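Local coordinates for protein glucose-6-phosphate isomerase (PDB 3QKI) that probably catalyses the reversible conversion of glucose 6-phosphate to fructose 6-phosphate, the second step of glycolysis, at residues G176-L179 against G180-V184; L386-S389 against A390-Q394; R312-T316 against S317-I321. All coordinates share one frame; numbering follows the deposited sequence. Where two conformers were deposited one is given.

Interaction 1 of 3, residues G176-L179 against G180-V184; sequences GSYL and GTEFV
The start of helix 179-197, where Y178 holds the N-cap position and meets E182 one turn on, is a local contact built from backbone bonds, bridging waters and one pair of side chains. E182 N points almost straight at Y178 O, 2.8 Å away with an N-H...O angle of 168°. The next backbone bond, F183 N to L179 O at 3.1 Å, has its donor tilted 26° from the carbonyl plane. The amides of G180 and T181 belong to the first turn, and ordered water serves them: G176 O receives a hydrogen bond from each of two waters, one of which accepts from G180 N and the other from T181 N. A third water links S177 O with T181 OG1, 2.7 Å from each. This loop and helix follow strand 168-172 and lead on to its parallel neighbour 219-223, a beta-alpha-beta crossover in which G176 and S177 are seen to bind fructose 6-phosphate in this protein, though no ligand is bound to this chain. E182 has CG anti to the backbone N (chi1 -176°) and runs out extended beside Y178, pointing the same way. Its OE1 lies at the edge of the tyrosine ring, in plane and 3.7 Å from Y178 CE1, where the ring hydrogens face the carboxylate. L179 CG lies over one face of the ring, toward its rim, and N426 of the second subunit touches Y178.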
loop_
_atom_site.group_PDB
_atom_site.type_symbol
_atom_site.label_atom_id
_atom_site.label_comp_id
_atom_site.label_asym_id
_atom_site.label_seq_id
_atom_site.Cartn_x
_atom_site.Cartn_y
_atom_site.Cartn_z
ATOM N N GLY A 176 -9.754 -1.517 -12.190
ATOM C CA GLY A 176 -10.744 -2.556 -11.886
ATOM C C GLY A 176 -10.578 -3.854 -12.653
ATOM O O GLY A 176 -11.071 -4.894 -12.218
ATOM N N SER A 177 -9.864 -3.797 -13.796
ATOM C CA SER A 177 -9.595 -4.972 -14.613
ATOM C C SER A 177 -8.596 -5.959 -14.006
ATOM O O SER A 177 -8.475 -7.069 -14.517
ATOM C CB SER A 177 -9.220 -4.571 -16.033
ATOM O OG SER A 177 -10.375 -4.022 -16.640
ATOM N N TYR A 178 -7.907 -5.591 -12.906
ATOM C CA TYR A 178 -7.018 -6.525 -12.197
ATOM C C TYR A 178 -7.026 -6.433 -10.659
ATOM O O TYR A 178 -6.636 -7.409 -10.039
ATOM C CB TYR A 178 -5.567 -6.444 -12.699
ATOM C CG TYR A 178 -4.789 -5.341 -12.033
ATOM C CD1 TYR A 178 -3.883 -5.616 -11.012
ATOM C CD2 TYR A 178 -5.013 -4.009 -12.366
ATOM C CE1 TYR A 178 -3.205 -4.585 -10.350
ATOM C CE2 TYR A 178 -4.377 -2.975 -11.682
ATOM C CZ TYR A 178 -3.464 -3.268 -10.686
ATOM O OH TYR A 178 -2.789 -2.239 -10.082
ATOM N N LEU A 179 -7.338 -5.264 -10.050
ATOM C CA LEU A 179 -7.266 -5.116 -8.584
ATOM C C LEU A 179 -8.026 -6.171 -7.790
ATOM O O LEU A 179 -7.463 -6.780 -6.890
ATOM C CB LEU A 179 -7.562 -3.680 -8.094
ATOM C CG LEU A 179 -6.477 -2.625 -8.407
ATOM C CD1 LEU A 179 -7.018 -1.213 -8.245
ATOM C CD2 LEU A 179 -5.233 -2.806 -7.545
ATOM N N GLY A 180 -9.277 -6.402 -8.154
ATOM C CA GLY A 180 -10.085 -7.426 -7.499
ATOM C C GLY A 180 -9.523 -8.809 -7.752
ATOM O O GLY A 180 -9.390 -9.612 -6.822
ATOM N N THR A 181 -9.137 -9.078 -9.012
ATOM C CA THR A 181 -8.557 -10.366 -9.388
ATOM C C THR A 181 -7.289 -10.656 -8.565
ATOM O O THR A 181 -7.180 -11.751 -8.017
ATOM C CB THR A 181 -8.271 -10.406 -10.892
ATOM O OG1 THR A 181 -9.435 -9.960 -11.581
ATOM C CG2 THR A 181 -7.845 -11.808 -11.382
ATOM N N GLU A 182 -6.349 -9.685 -8.486
ATOM C CA GLU A 182 -5.114 -9.891 -7.750
ATOM C C GLU A 182 -5.372 -10.109 -6.254
ATOM O O GLU A 182 -4.719 -10.967 -5.636
ATOM C CB GLU A 182 -4.074 -8.782 -8.013
ATOM C CG GLU A 182 -2.769 -9.093 -7.287
ATOM C CD GLU A 182 -1.561 -8.327 -7.764
ATOM O OE1 GLU A 182 -1.708 -7.133 -8.103
ATOM O OE2 GLU A 182 -0.461 -8.918 -7.779
ATOM N N PHE A 183 -6.362 -9.396 -5.694
ATOM C CA PHE A 183 -6.741 -9.597 -4.292
ATOM C C PHE A 183 -7.114 -11.087 -4.117
ATOM O O PHE A 183 -6.539 -11.755 -3.270
ATOM C CB PHE A 183 -7.896 -8.636 -3.872
ATOM C CG PHE A 183 -8.968 -9.225 -2.961
ATOM C CD1 PHE A 183 -8.626 -9.915 -1.802
ATOM C CD2 PHE A 183 -10.316 -9.109 -3.280
ATOM C CE1 PHE A 183 -9.611 -10.524 -1.010
ATOM C CE2 PHE A 183 -11.300 -9.666 -2.454
ATOM C CZ PHE A 183 -10.939 -10.370 -1.328
ATOM N N VAL A 184 -8.056 -11.595 -4.924
ATOM C CA VAL A 184 -8.553 -12.980 -4.817
ATOM C C VAL A 184 -7.467 -14.003 -5.129
ATOM O O VAL A 184 -7.369 -15.011 -4.439
ATOM C CB VAL A 184 -9.857 -13.233 -5.631
ATOM C CG1 VAL A 184 -10.364 -14.673 -5.438
ATOM C CG2 VAL A 184 -10.949 -12.238 -5.244
HETATM O O HOH W 1 -10.299 -7.410 -11.117
HETATM O O HOH W 2 -11.601 -4.737 -9.510
HETATM O O HOH W 3 -8.521 -9.717 -14.074
#

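Interaction 2 of 3, residues L386-S389 against A390-Q394; sequences LKFS and AHIQQ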
loop_
_atom_site.group_PDB
_atom_site.type_symbol
_atom_site.label_atom_id
_atom_site.label_comp_id
_atom_site.label_asym_id
_atom_site.label_seq_id
_atom_site.Cartn_x
_atom_site.Cartn_y
_atom_site.Cartn_z
ATOM N N LEU A 386 -2.540 -9.671 1.495
ATOM C CA LEU A 386 -1.658 -8.541 1.168
ATOM C C LEU A 386 -2.143 -7.645 0.025
ATOM O O LEU A 386 -1.726 -6.497 -0.048
ATOM C CB LEU A 386 -0.146 -8.902 1.050
ATOM C CG LEU A 386 0.308 -9.856 -0.072
ATOM C CD1 LEU A 386 0.790 -9.099 -1.243
ATOM C CD2 LEU A 386 1.511 -10.662 0.363
ATOM N N LYS A 387 -3.028 -8.147 -0.839
ATOM C CA LYS A 387 -3.541 -7.344 -1.956
ATOM C C LYS A 387 -5.000 -6.902 -1.770
ATOM O O LYS A 387 -5.561 -6.280 -2.665
ATOM C CB LYS A 387 -3.340 -8.066 -3.312
ATOM C CG LYS A 387 -1.885 -8.293 -3.678
ATOM C CD LYS A 387 -1.177 -7.022 -4.019
ATOM C CE LYS A 387 0.273 -7.248 -4.344
ATOM N NZ LYS A 387 0.961 -5.952 -4.590
ATOM N N PHE A 388 -5.584 -7.168 -0.593
ATOM C CA PHE A 388 -6.984 -6.792 -0.300
ATOM C C PHE A 388 -7.148 -5.263 -0.231
ATOM O O PHE A 388 -7.997 -4.722 -0.926
ATOM C CB PHE A 388 -7.467 -7.481 0.997
ATOM C CG PHE A 388 -8.887 -7.160 1.401
ATOM C CD1 PHE A 388 -9.962 -7.473 0.560
ATOM C CD2 PHE A 388 -9.160 -6.570 2.635
ATOM C CE1 PHE A 388 -11.290 -7.224 0.965
ATOM C CE2 PHE A 388 -10.487 -6.300 3.025
ATOM C CZ PHE A 388 -11.539 -6.639 2.189
ATOM N N SER A 389 -6.320 -4.580 0.580
ATOM C CA SER A 389 -6.300 -3.116 0.796
ATOM C C SER A 389 -6.236 -2.331 -0.530
ATOM O O SER A 389 -6.966 -1.346 -0.678
ATOM C CB SER A 389 -5.093 -2.751 1.664
ATOM O OG SER A 389 -4.973 -1.365 1.910
ATOM N N ALA A 390 -5.374 -2.753 -1.484
ATOM C CA ALA A 390 -5.229 -2.093 -2.787
ATOM C C ALA A 390 -6.549 -2.152 -3.557
ATOM O O ALA A 390 -6.912 -1.175 -4.208
ATOM C CB ALA A 390 -4.102 -2.734 -3.592
ATOM N N HIS A 391 -7.271 -3.283 -3.479
ATOM C CA HIS A 391 -8.590 -3.409 -4.114
ATOM C C HIS A 391 -9.624 -2.507 -3.382
ATOM O O HIS A 391 -10.314 -1.730 -4.049
ATOM C CB HIS A 391 -9.095 -4.875 -4.137
ATOM C CG HIS A 391 -10.511 -4.981 -4.637
ATOM N ND1 HIS A 391 -10.898 -4.399 -5.843
ATOM C CD2 HIS A 391 -11.597 -5.534 -4.054
ATOM C CE1 HIS A 391 -12.185 -4.672 -5.977
ATOM N NE2 HIS A 391 -12.654 -5.342 -4.925
ATOM N N ILE A 392 -9.700 -2.593 -2.039
ATOM C CA ILE A 392 -10.603 -1.760 -1.227
ATOM C C ILE A 392 -10.374 -0.261 -1.472
ATOM O O ILE A 392 -11.345 0.479 -1.541
ATOM C CB ILE A 392 -10.623 -2.164 0.286
ATOM C CG1 ILE A 392 -11.061 -3.633 0.445
ATOM C CG2 ILE A 392 -11.512 -1.225 1.137
ATOM C CD1 ILE A 392 -12.384 -4.040 -0.332
ATOM N N GLN A 393 -9.125 0.160 -1.690
ATOM C CA GLN A 393 -8.773 1.551 -2.032
ATOM C C GLN A 393 -9.502 2.033 -3.258
ATOM O O GLN A 393 -10.125 3.088 -3.180
ATOM C CB GLN A 393 -7.274 1.683 -2.285
ATOM C CG GLN A 393 -6.533 2.195 -1.132
ATOM C CD GLN A 393 -5.087 2.441 -1.497
ATOM O OE1 GLN A 393 -4.578 1.995 -2.536
ATOM N NE2 GLN A 393 -4.399 3.173 -0.640
ATOM N N GLN A 394 -9.461 1.272 -4.403
ATOM C CA GLN A 394 -10.211 1.681 -5.594
ATOM C C GLN A 394 -11.728 1.585 -5.359
ATOM O O GLN A 394 -12.449 2.549 -5.638
ATOM C CB GLN A 394 -9.827 0.896 -6.856
ATOM C CG GLN A 394 -10.753 1.297 -8.034
ATOM C CD GLN A 394 -10.556 0.556 -9.305
ATOM O OE1 GLN A 394 -10.239 -0.612 -9.309
ATOM N NE2 GLN A 394 -10.761 1.234 -10.426
HETATM O O HOH W 4 -2.927 -3.965 -0.632
#
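F388 and I392, one helical turn apart at the start of helix 388-400, make a buried CH-pi contact between side chains. The helix lies between strands 375-380 and 418-420 in the chain. I392 CG1 sits over one face of the phenyl ring, 3.6 Å from the ring centroid and 17° off the normal, while I392 CD1 reaches out to F388 CE1 and CZ. The isoleucine gets there because CG1 lies beside its own backbone N (chi1 -59°), which turns the branch back toward the preceding turn. F183 and Y533 meet the phenylalanine ring too, the latter edge to face. Beneath the side chains, I392 N donates to F388 O at 2.9 Å, in the carbonyl plane and nearly straight at 171°. Q393 N donates to S389 O at 2.8 Å, less straight and tilted from the carbonyl plane, and Q393 NE2 carries its own bond to Y419 O. Ahead of them the A390 amide gives its hydrogen to a water that in turn donates to L386 O, 2.9 Å on either leg. Such i to i+4 pairing is that of an alpha-helical first turn, here in a beta-alpha-beta unit whose helix carries Q394, a residue seen to bind fructose 6-phosphate in this protein.

Interaction 3 of 3, residues R312-T316 against S317-I321; sequences RFSVT and SSVGI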
loop_
_atom_site.group_PDB
_atom_site.type_symbol
_atom_site.label_atom_id
_atom_site.label_comp_id
_atom_site.label_asym_id
_atom_site.label_seq_id
_atom_site.Cartn_x
_atom_site.Cartn_y
_atom_site.Cartn_z
ATOM N N ARG A 312 -14.551 -1.379 -11.005
ATOM C CA ARG A 312 -14.247 -1.693 -9.592
ATOM C C ARG A 312 -15.208 -2.737 -8.950
ATOM O O ARG A 312 -14.993 -3.115 -7.799
ATOM C CB ARG A 312 -14.168 -0.415 -8.744
ATOM C CG ARG A 312 -15.444 0.414 -8.752
ATOM C CD ARG A 312 -15.131 1.828 -8.335
ATOM N NE ARG A 312 -16.294 2.697 -8.467
ATOM C CZ ARG A 312 -16.521 3.481 -9.510
ATOM N NH1 ARG A 312 -15.663 3.515 -10.523
ATOM N NH2 ARG A 312 -17.601 4.249 -9.543
ATOM N N PHE A 313 -16.266 -3.167 -9.682
ATOM C CA PHE A 313 -17.221 -4.205 -9.257
ATOM C C PHE A 313 -17.158 -5.398 -10.257
ATOM O O PHE A 313 -18.081 -6.204 -10.321
ATOM C CB PHE A 313 -18.655 -3.625 -9.258
ATOM C CG PHE A 313 -18.913 -2.490 -8.292
ATOM C CD1 PHE A 313 -19.252 -2.748 -6.964
ATOM C CD2 PHE A 313 -18.876 -1.166 -8.722
ATOM C CE1 PHE A 313 -19.534 -1.703 -6.075
ATOM C CE2 PHE A 313 -19.140 -0.116 -7.828
ATOM C CZ PHE A 313 -19.474 -0.395 -6.510
ATOM N N SER A 314 -16.101 -5.481 -11.061
ATOM C CA SER A 314 -15.996 -6.467 -12.155
ATOM C C SER A 314 -15.362 -7.836 -11.880
ATOM O O SER A 314 -15.484 -8.712 -12.726
ATOM C CB SER A 314 -15.401 -5.820 -13.409
ATOM O OG SER A 314 -13.992 -5.684 -13.318
ATOM N N VAL A 315 -14.731 -8.056 -10.706
ATOM C CA VAL A 315 -14.090 -9.350 -10.390
ATOM C C VAL A 315 -15.025 -10.570 -10.512
ATOM O O VAL A 315 -14.552 -11.636 -10.907
ATOM C CB VAL A 315 -13.211 -9.371 -9.099
ATOM C CG1 VAL A 315 -14.073 -9.344 -7.846
ATOM C CG2 VAL A 315 -12.279 -10.591 -9.065
ATOM N N THR A 316 -16.336 -10.419 -10.191
ATOM C CA THR A 316 -17.299 -11.517 -10.308
ATOM C C THR A 316 -17.840 -11.718 -11.734
ATOM O O THR A 316 -18.614 -12.640 -11.972
ATOM C CB THR A 316 -18.378 -11.473 -9.212
ATOM O OG1 THR A 316 -19.124 -10.252 -9.334
ATOM C CG2 THR A 316 -17.780 -11.634 -7.803
ATOM N N SER A 317 -17.386 -10.912 -12.693
ATOM C CA SER A 317 -17.747 -11.116 -14.104
ATOM C C SER A 317 -16.564 -11.906 -14.686
ATOM O O SER A 317 -15.631 -12.226 -13.935
ATOM C CB SER A 317 -17.876 -9.779 -14.836
ATOM O OG SER A 317 -16.604 -9.180 -15.069
ATOM N N SER A 318 -16.553 -12.156 -16.022
ATOM C CA SER A 318 -15.437 -12.816 -16.710
ATOM C C SER A 318 -14.070 -12.152 -16.411
ATOM O O SER A 318 -13.055 -12.845 -16.430
ATOM C CB SER A 318 -15.681 -12.862 -18.214
ATOM O OG SER A 318 -15.998 -11.574 -18.708
ATOM N N VAL A 319 -14.048 -10.843 -16.103
ATOM C CA VAL A 319 -12.821 -10.083 -15.748
ATOM C C VAL A 319 -11.943 -10.883 -14.747
ATOM O O VAL A 319 -10.745 -11.079 -14.984
ATOM C CB VAL A 319 -13.134 -8.663 -15.189
ATOM C CG1 VAL A 319 -11.880 -8.020 -14.564
ATOM C CG2 VAL A 319 -13.731 -7.764 -16.272
ATOM N N GLY A 320 -12.568 -11.340 -13.668
ATOM C CA GLY A 320 -11.902 -12.127 -12.638
ATOM C C GLY A 320 -12.197 -13.608 -12.741
ATOM O O GLY A 320 -11.298 -14.422 -12.548
ATOM N N ILE A 321 -13.452 -13.990 -13.066
ATOM C CA ILE A 321 -13.824 -15.411 -13.117
ATOM C C ILE A 321 -13.018 -16.215 -14.138
ATOM O O ILE A 321 -12.661 -17.343 -13.851
ATOM C CB ILE A 321 -15.350 -15.693 -13.131
ATOM C CG1 ILE A 321 -16.094 -14.971 -11.958
ATOM C CG2 ILE A 321 -15.654 -17.213 -13.124
ATOM C CD1 ILE A 321 -15.557 -15.259 -10.427
#
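S314 and S317 close the tight part of this contact, a type I beta turn that runs directly into helix 318-328. S314 O takes two hydrogens from S317: the hydroxyl OG approaches in the carbonyl plane, on a lone pair, at 2.6 Å, whereas the backbone N comes from above that plane at 2.9 Å. OG sits between the backbone N and the carbonyl carbon of S317 (chi1 73°), and from there it also accepts from V319 N at 3.2 Å as the side-chain cap of the helix. V319 leans back over the turn, its CG1 only 3.4 Å from S314 OG, a hydroxyl whose hydrogen-bond partner is G311 O. The far side of the turn is less directed by hydrogen bonds and includes van der Waals touches and a CA-H...O contact. V315 O sits close on G320, where there is no side chain, 3.2 Å from its CA with a bent angle of 123° at the hydrogen; the packing is looser at V315 CG2, 3.9 Å from G320 CA. I321 CG1 settles at 3.4 Å against T316 O. All the touching residues are buried: T316 is packed by helix 330-349 and hydrogen-bonded through OG1 to R117 NH1, and I321 touches helix 135-154. Giving one hydrogen and receiving another, the S317 hydroxyl has its rotation fixed, and a buried carbonyl and a first-turn amide are both satisfied without water.

Overall arrangement
Along the chain the order is interaction 1, interaction 3, interaction 2, each at the start of a helix. Interaction 1 is central: its centre lies about 8 Å from that of interaction 3 and about 9 Å from that of interaction 2, while the latter two are about 15 Å apart. Helices 179-197 and 318-328 follow strands 168-172 and 302-303 of the parallel sheet, helix 388-400 follows strand 375-380 of the mixed one, so the two sheet regions meet here. T181 packs on V315 and G320, L179 on Q394. Interactions 1 and 2 contribute G176, S177 and the adjacent Q394 to the fructose 6-phosphate site and touch the second subunit; interaction 3 lies beside G176 and S177.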